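Local coordinates for protein peroxidase (Cellulomonas bogoriensis 69B4 = DSM 16987, PDB 6QZO) that binds heme b and probably acts as a dye-decolourising-type peroxidase, using hydrogen peroxide to oxidise its substrates, at residues Gly256-Arg260 / Thr261-Leu265; Arg333-Ala337 / Gln338-Val342; Asp350-Asn353 / Glu354-Pro358. One frame throughout, in Å; residues are numbered along the deposited sequence.

Interaction 1 (Gly256-Arg260 / Thr261-Leu265). With HEM (protoporphyrin IX containing Fe), chain I.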
loop_
_atom_site.group_PDB
_atom_site.type_symbol
_atom_site.label_atom_id
_atom_site.label_comp_id
_atom_site.label_asym_id
_atom_site.label_seq_id
_atom_site.Cartn_x
_atom_site.Cartn_y
_atom_site.Cartn_z
ATOM N N GLY A 256 -23.310 15.889 8.146
ATOM C CA GLY A 256 -24.087 16.155 9.369
ATOM C C GLY A 256 -23.242 16.024 10.629
ATOM O O GLY A 256 -23.833 16.025 11.716
ATOM N N ARG A 257 -21.910 15.920 10.497
ATOM C CA ARG A 257 -20.958 15.834 11.641
ATOM C C ARG A 257 -19.717 16.702 11.376
ATOM O O ARG A 257 -19.375 16.926 10.195
ATOM C CB ARG A 257 -20.546 14.377 11.899
ATOM C CG ARG A 257 -21.715 13.414 12.037
ATOM C CD ARG A 257 -21.285 11.985 12.286
ATOM N NE ARG A 257 -21.160 11.865 13.723
ATOM C CZ ARG A 257 -21.873 11.090 14.526
ATOM N NH1 ARG A 257 -22.780 10.249 14.060
ATOM N NH2 ARG A 257 -21.633 11.161 15.826
ATOM N N THR A 258 -19.043 17.154 12.434
ATOM C CA THR A 258 -17.874 18.074 12.348
ATOM C C THR A 258 -16.631 17.271 11.983
ATOM O O THR A 258 -16.610 16.051 12.266
ATOM C CB THR A 258 -17.649 18.867 13.640
ATOM O OG1 THR A 258 -17.261 17.930 14.642
ATOM C CG2 THR A 258 -18.876 19.637 14.078
ATOM N N LEU A 259 -15.639 17.916 11.374
ATOM C CA LEU A 259 -14.407 17.223 10.910
ATOM C C LEU A 259 -13.436 17.074 12.077
ATOM O O LEU A 259 -12.793 16.007 12.175
ATOM C CB LEU A 259 -13.818 17.992 9.727
ATOM C CG LEU A 259 -14.621 17.807 8.441
ATOM C CD1 LEU A 259 -14.345 18.930 7.449
ATOM C CD2 LEU A 259 -14.325 16.440 7.828
ATOM N N ARG A 260 -13.380 18.066 12.965
ATOM C CA ARG A 260 -12.404 18.071 14.079
ATOM C C ARG A 260 -12.765 16.933 15.035
ATOM O O ARG A 260 -11.978 15.981 15.106
ATOM C CB ARG A 260 -12.359 19.435 14.773
ATOM C CG ARG A 260 -11.191 19.586 15.741
ATOM C CD ARG A 260 -11.157 20.946 16.425
ATOM N NE ARG A 260 -11.701 21.069 17.789
ATOM C CZ ARG A 260 -12.965 21.377 18.096
ATOM N NH1 ARG A 260 -13.869 21.547 17.143
ATOM N NH2 ARG A 260 -13.324 21.489 19.366
ATOM N N THR A 261 -13.918 17.008 15.712
ATOM C CA THR A 261 -14.293 16.091 16.821
ATOM C C THR A 261 -15.023 14.858 16.267
ATOM O O THR A 261 -14.895 13.775 16.882
ATOM C CB THR A 261 -15.149 16.804 17.870
ATOM O OG1 THR A 261 -16.319 17.275 17.203
ATOM C CG2 THR A 261 -14.463 17.994 18.512
ATOM N N GLY A 262 -15.738 15.004 15.148
ATOM C CA GLY A 262 -16.609 13.954 14.576
ATOM C C GLY A 262 -17.990 13.950 15.230
ATOM O O GLY A 262 -18.711 12.962 15.087
ATOM N N ALA A 263 -18.328 15.024 15.936
ATOM C CA ALA A 263 -19.608 15.217 16.646
ATOM C C ALA A 263 -20.683 15.586 15.634
ATOM O O ALA A 263 -20.382 16.184 14.606
ATOM C CB ALA A 263 -19.463 16.309 17.683
ATOM N N PRO A 264 -21.967 15.282 15.909
ATOM C CA PRO A 264 -23.052 15.794 15.083
ATOM C C PRO A 264 -23.070 17.330 15.192
ATOM O O PRO A 264 -22.604 17.856 16.184
ATOM C CB PRO A 264 -24.336 15.136 15.632
ATOM C CG PRO A 264 -23.954 14.574 16.985
ATOM C CD PRO A 264 -22.438 14.469 17.035
ATOM N N LEU A 265 -23.608 18.011 14.181
ATOM C CA LEU A 265 -23.717 19.495 14.183
ATOM C C LEU A 265 -24.465 19.963 15.444
ATOM O O LEU A 265 -24.248 21.113 15.856
ATOM C CB LEU A 265 -24.413 19.953 12.896
ATOM C CG LEU A 265 -23.719 19.564 11.592
ATOM C CD1 LEU A 265 -24.243 20.360 10.419
ATOM C CD2 LEU A 265 -22.213 19.732 11.702
HETATM C CHA HEM I . -21.961 7.226 8.219
HETATM C CHB HEM I . -18.636 8.639 5.039
HETATM C CHC HEM I . -20.660 5.811 1.686
HETATM C CHD HEM I . -23.730 4.086 4.978
HETATM C C1A HEM I . -20.909 7.868 7.626
HETATM C C2A HEM I . -20.152 8.908 8.240
HETATM C C3A HEM I . -19.226 9.312 7.332
HETATM C C4A HEM I . -19.388 8.507 6.184
HETATM C CMA HEM I . -18.188 10.404 7.499
HETATM C CAA HEM I . -20.369 9.508 9.618
HETATM C CBA HEM I . -19.595 8.798 10.728
HETATM C CGA HEM I . -20.216 7.466 10.992
HETATM O O1A HEM I . -19.744 6.475 10.367
HETATM O O2A HEM I . -21.182 7.369 11.800
HETATM C C1B HEM I . -18.929 7.978 3.853
HETATM C C2B HEM I . -18.167 8.188 2.671
HETATM C C3B HEM I . -18.733 7.393 1.704
HETATM C C4B HEM I . -19.859 6.717 2.363
HETATM C CMB HEM I . -16.953 9.102 2.534
HETATM C CAB HEM I . -18.329 7.136 0.308
HETATM C CBB HEM I . -17.151 7.494 -0.201
HETATM C C1C HEM I . -21.664 5.080 2.276
HETATM C C2C HEM I . -22.453 4.151 1.599
HETATM C C3C HEM I . -23.352 3.634 2.502
HETATM C C4C HEM I . -23.086 4.278 3.775
HETATM C CMC HEM I . -22.399 3.745 0.152
HETATM C CAC HEM I . -24.289 2.606 1.979
HETATM C CBC HEM I . -25.208 1.984 2.666
HETATM C C1D HEM I . -23.476 4.836 6.144
HETATM C C2D HEM I . -24.220 4.616 7.398
HETATM C C3D HEM I . -23.745 5.500 8.293
HETATM C C4D HEM I . -22.698 6.245 7.574
HETATM C CMD HEM I . -25.346 3.640 7.695
HETATM C CAD HEM I . -24.207 5.669 9.746
HETATM C CBD HEM I . -25.363 6.688 9.835
HETATM C CGD HEM I . -25.948 6.902 11.227
HETATM O O1D HEM I . -26.762 6.086 11.708
HETATM O O2D HEM I . -25.656 7.922 11.914
HETATM N NA HEM I . -20.428 7.635 6.371
HETATM N NB HEM I . -19.917 7.112 3.625
HETATM N NC HEM I . -22.049 5.164 3.581
HETATM N ND HEM I . -22.581 5.820 6.312
HETATM FE FE HEM I . -21.346 6.485 5.043
#
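T258 and T261 both set OG1 between their own backbone N and carbonyl carbon (chi1 67° and 60°), and these rotamers swing the two hydroxyls together inside one tight turn, with T258 OG1 2.8 Å from T261 OG1. The proton comes from T261, so T258 OG1 acts as acceptor here; the backbone N-H groups of G262 and A263 also lean toward it, both in weak bonds. The T258 backbone N donates a short bond of 2.7 Å to A263 O. L265 N also donates to G256 O at 3.2 Å. Together these bonds fold G256-L265 into a compact loop after helix 248-255, closed by a single beta bridge between R257 and P264, with positive phi at G256, just past the helix end, and at G262 in the bend. Beside the bridge, the R257 side chain leaves the loop toward the heme. Its chain is bent at chi3 (88°), which turns NE back to donate to G262 O at 3.0 Å, with the acceptor at the guanidinium edge, near its plane. That bond limits how the guanidinium can turn, while CD rests 3.8 Å from CAA, the first carbon of a heme propionate arm. NH1 lies 4.0 Å from O2A of the same propionate, so the positive charge would be expected to stabilise the carboxylate through space; T203, a heme-binding residue, touches the R257 side chain too. At the outer end of the turn, T261 CG2 sits 3.6 Å above one face of the R260 guanidinium, over its centre, while E91 of the second subunit packs on R260.

Interaction 2 (Arg333-Ala337 / Gln338-Val342). With HEM (protoporphyrin IX containing Fe), chain I.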
loop_
_atom_site.group_PDB
_atom_site.type_symbol
_atom_site.label_atom_id
_atom_site.label_comp_id
_atom_site.label_asym_id
_atom_site.label_seq_id
_atom_site.Cartn_x
_atom_site.Cartn_y
_atom_site.Cartn_z
ATOM N N ARG A 333 -26.868 -9.969 7.648
ATOM C CA ARG A 333 -27.556 -11.278 7.460
ATOM C C ARG A 333 -28.087 -11.360 6.020
ATOM O O ARG A 333 -27.863 -12.392 5.386
ATOM C CB ARG A 333 -28.685 -11.475 8.479
ATOM C CG ARG A 333 -29.320 -12.862 8.453
ATOM C CD ARG A 333 -30.557 -13.021 9.335
ATOM N NE ARG A 333 -31.187 -11.817 9.879
ATOM C CZ ARG A 333 -32.151 -11.094 9.293
ATOM N NH1 ARG A 333 -32.649 -11.440 8.115
ATOM N NH2 ARG A 333 -32.627 -10.028 9.905
ATOM N N ASP A 334 -28.728 -10.292 5.526
ATOM C CA ASP A 334 -29.511 -10.299 4.260
ATOM C C ASP A 334 -29.307 -8.963 3.536
ATOM O O ASP A 334 -29.793 -7.936 4.035
ATOM C CB ASP A 334 -30.984 -10.615 4.549
ATOM C CG ASP A 334 -31.909 -10.646 3.339
ATOM O OD1 ASP A 334 -31.529 -10.107 2.274
ATOM O OD2 ASP A 334 -33.021 -11.192 3.479
ATOM N N VAL A 335 -28.638 -8.988 2.377
ATOM C CA VAL A 335 -28.273 -7.774 1.578
ATOM C C VAL A 335 -29.553 -7.010 1.211
ATOM O O VAL A 335 -29.604 -5.796 1.442
ATOM C CB VAL A 335 -27.472 -8.145 0.319
ATOM C CG1 VAL A 335 -27.115 -6.916 -0.504
ATOM C CG2 VAL A 335 -26.218 -8.941 0.658
ATOM N N ASP A 336 -30.540 -7.716 0.668
ATOM C CA ASP A 336 -31.803 -7.152 0.106
ATOM C C ASP A 336 -32.623 -6.458 1.195
ATOM O O ASP A 336 -33.242 -5.426 0.897
ATOM C CB ASP A 336 -32.646 -8.240 -0.565
ATOM C CG ASP A 336 -32.208 -8.550 -1.993
ATOM O OD1 ASP A 336 -31.774 -7.643 -2.677
ATOM O OD2 ASP A 336 -32.352 -9.686 -2.422
ATOM N N ALA A 337 -32.668 -7.033 2.403
ATOM C CA ALA A 337 -33.494 -6.538 3.529
ATOM C C ALA A 337 -32.778 -5.402 4.284
ATOM O O ALA A 337 -33.484 -4.566 4.890
ATOM C CB ALA A 337 -33.819 -7.681 4.457
ATOM N N GLN A 338 -31.443 -5.365 4.268
ATOM C CA GLN A 338 -30.626 -4.574 5.230
ATOM C C GLN A 338 -29.819 -3.493 4.496
ATOM O O GLN A 338 -29.993 -2.301 4.840
ATOM C CB GLN A 338 -29.740 -5.522 6.046
ATOM C CG GLN A 338 -30.540 -6.563 6.828
ATOM C CD GLN A 338 -29.681 -7.326 7.801
ATOM O OE1 GLN A 338 -29.390 -8.505 7.603
ATOM N NE2 GLN A 338 -29.238 -6.641 8.848
ATOM N N PHE A 339 -28.996 -3.867 3.516
ATOM C CA PHE A 339 -28.091 -2.919 2.808
ATOM C C PHE A 339 -28.859 -2.152 1.727
ATOM O O PHE A 339 -28.888 -0.900 1.761
ATOM C CB PHE A 339 -26.868 -3.627 2.218
ATOM C CG PHE A 339 -25.963 -2.695 1.450
ATOM C CD1 PHE A 339 -25.001 -1.942 2.098
ATOM C CD2 PHE A 339 -26.105 -2.549 0.076
ATOM C CE1 PHE A 339 -24.178 -1.081 1.388
ATOM C CE2 PHE A 339 -25.290 -1.665 -0.627
ATOM C CZ PHE A 339 -24.320 -0.939 0.029
ATOM N N THR A 340 -29.460 -2.878 0.795
ATOM C CA THR A 340 -30.035 -2.331 -0.464
ATOM C C THR A 340 -31.048 -1.221 -0.196
ATOM O O THR A 340 -31.085 -0.248 -0.943
ATOM C CB THR A 340 -30.625 -3.462 -1.302
ATOM O OG1 THR A 340 -29.519 -4.336 -1.504
ATOM C CG2 THR A 340 -31.219 -2.999 -2.608
ATOM N N PRO A 341 -31.939 -1.331 0.811
ATOM C CA PRO A 341 -32.861 -0.243 1.130
ATOM C C PRO A 341 -32.142 1.050 1.547
ATOM O O PRO A 341 -32.651 2.125 1.254
ATOM C CB PRO A 341 -33.701 -0.798 2.296
ATOM C CG PRO A 341 -33.593 -2.303 2.130
ATOM C CD PRO A 341 -32.169 -2.516 1.655
ATOM N N VAL A 342 -30.983 0.928 2.208
ATOM C CA VAL A 342 -30.163 2.114 2.614
ATOM C C VAL A 342 -29.506 2.692 1.355
ATOM O O VAL A 342 -29.671 3.905 1.104
ATOM C CB VAL A 342 -29.132 1.779 3.702
ATOM C CG1 VAL A 342 -28.216 2.960 3.973
ATOM C CG2 VAL A 342 -29.798 1.311 4.986
HETATM C CHA HEM I . -21.961 7.226 8.219
HETATM C CHB HEM I . -18.636 8.639 5.039
HETATM C CHC HEM I . -20.660 5.811 1.686
HETATM C CHD HEM I . -23.730 4.086 4.978
HETATM C C1A HEM I . -20.909 7.868 7.626
HETATM C C2A HEM I . -20.152 8.908 8.240
HETATM C C3A HEM I . -19.226 9.312 7.332
HETATM C C4A HEM I . -19.388 8.507 6.184
HETATM C CMA HEM I . -18.188 10.404 7.499
HETATM C CAA HEM I . -20.369 9.508 9.618
HETATM C CBA HEM I . -19.595 8.798 10.728
HETATM C CGA HEM I . -20.216 7.466 10.992
HETATM O O1A HEM I . -19.744 6.475 10.367
HETATM O O2A HEM I . -21.182 7.369 11.800
HETATM C C1B HEM I . -18.929 7.978 3.853
HETATM C C2B HEM I . -18.167 8.188 2.671
HETATM C C3B HEM I . -18.733 7.393 1.704
HETATM C C4B HEM I . -19.859 6.717 2.363
HETATM C CMB HEM I . -16.953 9.102 2.534
HETATM C CAB HEM I . -18.329 7.136 0.308
HETATM C CBB HEM I . -17.151 7.494 -0.201
HETATM C C1C HEM I . -21.664 5.080 2.276
HETATM C C2C HEM I . -22.453 4.151 1.599
HETATM C C3C HEM I . -23.352 3.634 2.502
HETATM C C4C HEM I . -23.086 4.278 3.775
HETATM C CMC HEM I . -22.399 3.745 0.152
HETATM C CAC HEM I . -24.289 2.606 1.979
HETATM C CBC HEM I . -25.208 1.984 2.666
HETATM C C1D HEM I . -23.476 4.836 6.144
HETATM C C2D HEM I . -24.220 4.616 7.398
HETATM C C3D HEM I . -23.745 5.500 8.293
HETATM C C4D HEM I . -22.698 6.245 7.574
HETATM C CMD HEM I . -25.346 3.640 7.695
HETATM C CAD HEM I . -24.207 5.669 9.746
HETATM C CBD HEM I . -25.363 6.688 9.835
HETATM C CGD HEM I . -25.948 6.902 11.227
HETATM O O1D HEM I . -26.762 6.086 11.708
HETATM O O2D HEM I . -25.656 7.922 11.914
HETATM N NA HEM I . -20.428 7.635 6.371
HETATM N NB HEM I . -19.917 7.112 3.625
HETATM N NC HEM I . -22.049 5.164 3.581
HETATM N ND HEM I . -22.581 5.820 6.312
HETATM FE FE HEM I . -21.346 6.485 5.043
#
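Q338 reaches back from the last turn of helix 335-338 to the residues that precede it, R333 and D334, and its side chain runs along the N-terminal start of that short helix. D334 is the N-cap: its OD1 accepts from A337 N at 3.3 Å, met from above the carboxylate plane. Starting at the backbone of Q338, CB lies 3.1 Å from D334 O, and CG, anti to the carbonyl carbon (chi1 -59°), stays beside the same oxygen. The chain is extended beyond CG, which carries CD past D334 O and brings the amide up to the D334 backbone. OE1 then accepts from D334 N at 2.8 Å, the donor tilted 22° from the amide carbonyl plane. Around this oxygen, R333 CB approaches closely, and the R333 side chain crosses that of Q338 at about a right angle and puts one guanidinium face over OE1, the guanidinium and amide planes 18° apart. The guanidinium has its own partner, NE donating to D213 O. At the other branch of the amide, NE2 donates to L214 O and E302 O, so both polar ends of the Q338 side chain are held and the rotation of the amide is fixed. Next to the cap, V335 O takes F339 N at 2.9 Å and T340 N at 3.0 Å, from opposite faces of its plane, and these bonds carry the chain from helix 335-338 into helix 340-348. T340 OG1 adds a weak bond to the same oxygen. F339 sends its ring off toward the heme and also meets F305 and F328. F339 and V342 line the heme pocket at the vinyl made of CAC and CBC: F339 CE1 is 3.5 Å from CBC, and V342 CG1 touches the same carbon at 3.4 Å.

Interaction 3 (Asp350-Asn353 / Glu354-Pro358). With HEM (protoporphyrin IX containing Fe), chain I.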
loop_
_atom_site.group_PDB
_atom_site.type_symbol
_atom_site.label_atom_id
_atom_site.label_comp_id
_atom_site.label_asym_id
_atom_site.label_seq_id
_atom_site.Cartn_x
_atom_site.Cartn_y
_atom_site.Cartn_z
ATOM N N ASP A 350 -28.746 12.312 -1.336
ATOM C CA ASP A 350 -27.599 12.410 -0.397
ATOM C C ASP A 350 -26.651 13.491 -0.930
ATOM O O ASP A 350 -26.206 13.355 -2.074
ATOM C CB ASP A 350 -26.900 11.056 -0.229
ATOM C CG ASP A 350 -25.786 11.069 0.801
ATOM O OD1 ASP A 350 -25.536 12.139 1.392
ATOM O OD2 ASP A 350 -25.153 10.016 0.993
ATOM N N LEU A 351 -26.360 14.527 -0.137
ATOM C CA LEU A 351 -25.455 15.639 -0.551
ATOM C C LEU A 351 -24.083 15.071 -0.955
ATOM O O LEU A 351 -23.477 15.582 -1.909
ATOM C CB LEU A 351 -25.325 16.629 0.607
ATOM C CG LEU A 351 -26.545 17.514 0.869
ATOM C CD1 LEU A 351 -26.275 18.399 2.080
ATOM C CD2 LEU A 351 -26.906 18.356 -0.357
ATOM N N LEU A 352 -23.634 14.022 -0.266
ATOM C CA LEU A 352 -22.322 13.352 -0.451
ATOM C C LEU A 352 -22.179 12.794 -1.879
ATOM O O LEU A 352 -21.030 12.696 -2.356
ATOM C CB LEU A 352 -22.206 12.229 0.583
ATOM C CG LEU A 352 -20.866 11.496 0.623
ATOM C CD1 LEU A 352 -19.735 12.450 0.960
ATOM C CD2 LEU A 352 -20.886 10.364 1.618
ATOM N N ASN A 353 -23.290 12.438 -2.532
ATOM C CA ASN A 353 -23.285 11.884 -3.916
ATOM C C ASN A 353 -22.634 12.858 -4.897
ATOM O O ASN A 353 -22.283 12.395 -5.992
ATOM C CB ASN A 353 -24.698 11.569 -4.428
ATOM C CG ASN A 353 -25.278 10.327 -3.801
ATOM O OD1 ASN A 353 -24.546 9.453 -3.331
ATOM N ND2 ASN A 353 -26.594 10.242 -3.779
ATOM N N GLU A 354 -22.522 14.153 -4.552
ATOM C CA GLU A 354 -21.943 15.172 -5.467
ATOM C C GLU A 354 -20.411 15.030 -5.528
ATOM O O GLU A 354 -19.828 15.546 -6.491
ATOM C CB GLU A 354 -22.385 16.576 -5.048
ATOM C CG GLU A 354 -21.950 17.685 -6.018
ATOM C CD GLU A 354 -22.655 19.024 -5.802
ATOM O OE1 GLU A 354 -23.730 19.034 -5.112
ATOM O OE2 GLU A 354 -22.159 20.066 -6.324
ATOM N N TRP A 355 -19.788 14.359 -4.554
ATOM C CA TRP A 355 -18.303 14.278 -4.406
ATOM C C TRP A 355 -17.816 12.829 -4.264
ATOM O O TRP A 355 -16.618 12.635 -4.064
ATOM C CB TRP A 355 -17.850 15.156 -3.235
ATOM C CG TRP A 355 -18.271 16.575 -3.461
ATOM C CD1 TRP A 355 -17.748 17.445 -4.372
ATOM C CD2 TRP A 355 -19.400 17.241 -2.873
ATOM N NE1 TRP A 355 -18.452 18.617 -4.369
ATOM C CE2 TRP A 355 -19.467 18.525 -3.451
ATOM C CE3 TRP A 355 -20.347 16.880 -1.911
ATOM C CZ2 TRP A 355 -20.450 19.448 -3.106
ATOM C CZ3 TRP A 355 -21.306 17.801 -1.551
ATOM C CH2 TRP A 355 -21.355 19.062 -2.138
ATOM N N THR A 356 -18.709 11.851 -4.398
ATOM C CA THR A 356 -18.408 10.405 -4.371
ATOM C C THR A 356 -19.145 9.745 -5.534
ATOM O O THR A 356 -20.133 10.321 -5.983
ATOM C CB THR A 356 -18.836 9.761 -3.044
ATOM O OG1 THR A 356 -20.256 9.845 -2.999
ATOM C CG2 THR A 356 -18.226 10.419 -1.824
ATOM N N PHE A 357 -18.677 8.584 -5.996
ATOM C CA PHE A 357 -19.391 7.773 -7.008
ATOM C C PHE A 357 -18.910 6.330 -6.942
ATOM O O PHE A 357 -17.725 6.066 -6.816
ATOM C CB PHE A 357 -19.317 8.422 -8.395
ATOM C CG PHE A 357 -17.944 8.739 -8.944
ATOM C CD1 PHE A 357 -17.363 9.981 -8.740
ATOM C CD2 PHE A 357 -17.272 7.816 -9.735
ATOM C CE1 PHE A 357 -16.102 10.263 -9.249
ATOM C CE2 PHE A 357 -16.017 8.111 -10.270
ATOM C CZ PHE A 357 -15.428 9.334 -10.025
ATOM N N PRO A 358 -19.837 5.338 -6.977
ATOM C CA PRO A 358 -19.451 3.930 -6.949
ATOM C C PRO A 358 -18.864 3.518 -8.301
ATOM O O PRO A 358 -19.497 3.783 -9.307
ATOM C CB PRO A 358 -20.774 3.189 -6.679
ATOM C CG PRO A 358 -21.789 4.260 -6.366
ATOM C CD PRO A 358 -21.300 5.510 -7.060
HETATM C CHA HEM I . -21.961 7.226 8.219
HETATM C CHB HEM I . -18.636 8.639 5.039
HETATM C CHC HEM I . -20.660 5.811 1.686
HETATM C CHD HEM I . -23.730 4.086 4.978
HETATM C C1A HEM I . -20.909 7.868 7.626
HETATM C C2A HEM I . -20.152 8.908 8.240
HETATM C C3A HEM I . -19.226 9.312 7.332
HETATM C C4A HEM I . -19.388 8.507 6.184
HETATM C CMA HEM I . -18.188 10.404 7.499
HETATM C CAA HEM I . -20.369 9.508 9.618
HETATM C CBA HEM I . -19.595 8.798 10.728
HETATM C CGA HEM I . -20.216 7.466 10.992
HETATM O O1A HEM I . -19.744 6.475 10.367
HETATM O O2A HEM I . -21.182 7.369 11.800
HETATM C C1B HEM I . -18.929 7.978 3.853
HETATM C C2B HEM I . -18.167 8.188 2.671
HETATM C C3B HEM I . -18.733 7.393 1.704
HETATM C C4B HEM I . -19.859 6.717 2.363
HETATM C CMB HEM I . -16.953 9.102 2.534
HETATM C CAB HEM I . -18.329 7.136 0.308
HETATM C CBB HEM I . -17.151 7.494 -0.201
HETATM C C1C HEM I . -21.664 5.080 2.276
HETATM C C2C HEM I . -22.453 4.151 1.599
HETATM C C3C HEM I . -23.352 3.634 2.502
HETATM C C4C HEM I . -23.086 4.278 3.775
HETATM C CMC HEM I . -22.399 3.745 0.152
HETATM C CAC HEM I . -24.289 2.606 1.979
HETATM C CBC HEM I . -25.208 1.984 2.666
HETATM C C1D HEM I . -23.476 4.836 6.144
HETATM C C2D HEM I . -24.220 4.616 7.398
HETATM C C3D HEM I . -23.745 5.500 8.293
HETATM C C4D HEM I . -22.698 6.245 7.574
HETATM C CMD HEM I . -25.346 3.640 7.695
HETATM C CAD HEM I . -24.207 5.669 9.746
HETATM C CBD HEM I . -25.363 6.688 9.835
HETATM C CGD HEM I . -25.948 6.902 11.227
HETATM O O1D HEM I . -26.762 6.086 11.708
HETATM O O2D HEM I . -25.656 7.922 11.914
HETATM N NA HEM I . -20.428 7.635 6.371
HETATM N NB HEM I . -19.917 7.112 3.625
HETATM N NC HEM I . -22.049 5.164 3.581
HETATM N ND HEM I . -22.581 5.820 6.312
HETATM FE FE HEM I . -21.346 6.485 5.043
#
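L352 O is gripped by two donors from opposite faces of its carbonyl plane: W355 N at 3.0 Å and T356 OG1, also at 3.0 Å. The hydroxyl gets there because T356 OG1 stands between its own backbone N and carbonyl carbon (chi1 66°), a rotamer that leaves CG2 for the heme. L351 O accepts from E354 N at 3.2 Å and also lies 3.1 Å from W355 CZ3. The two backbone bonds belong to a short 3-10 segment, and the chain then enters strand 356-366, an outer strand of the C-terminal sheet of the DyP fold. At the start of the segment D350 forms an Asx turn, OD1 accepting from L352 N, while its OD2 accepts from ND1 of H292, the axial ligand of the heme iron. This second-shell bond is consistent with D350 positioning the imidazole. Apolar atoms complete the contact: L352 and T356 side chains cross at about a right angle, CG of L352 3.8 Å from T356 CG2. That methyl touches CBB of a heme vinyl at 3.5 Å, and L352 CD2 rests 3.6 Å from C2B of the pyrrole that carries this vinyl.

From the N terminus, interaction 1 comes first, closing the loop that leaves helix 248-255 and bringing it to a propionate arm of the heme. Much later, interaction 2 joins the end of strand 323-332 to helices 335-338 and 340-348, and interaction 3 turns the chain from helix 340-348 into strand 356-366. The three run in series, neither nested nor crossing, and none touches another: interactions 1 and 3 come within about 7 Å at their nearest atoms, interactions 2 and 3 within about 8 Å. What they share is the heme, met at a propionate by 256-265 and at its two vinyl groups by 333-342 and 350-358.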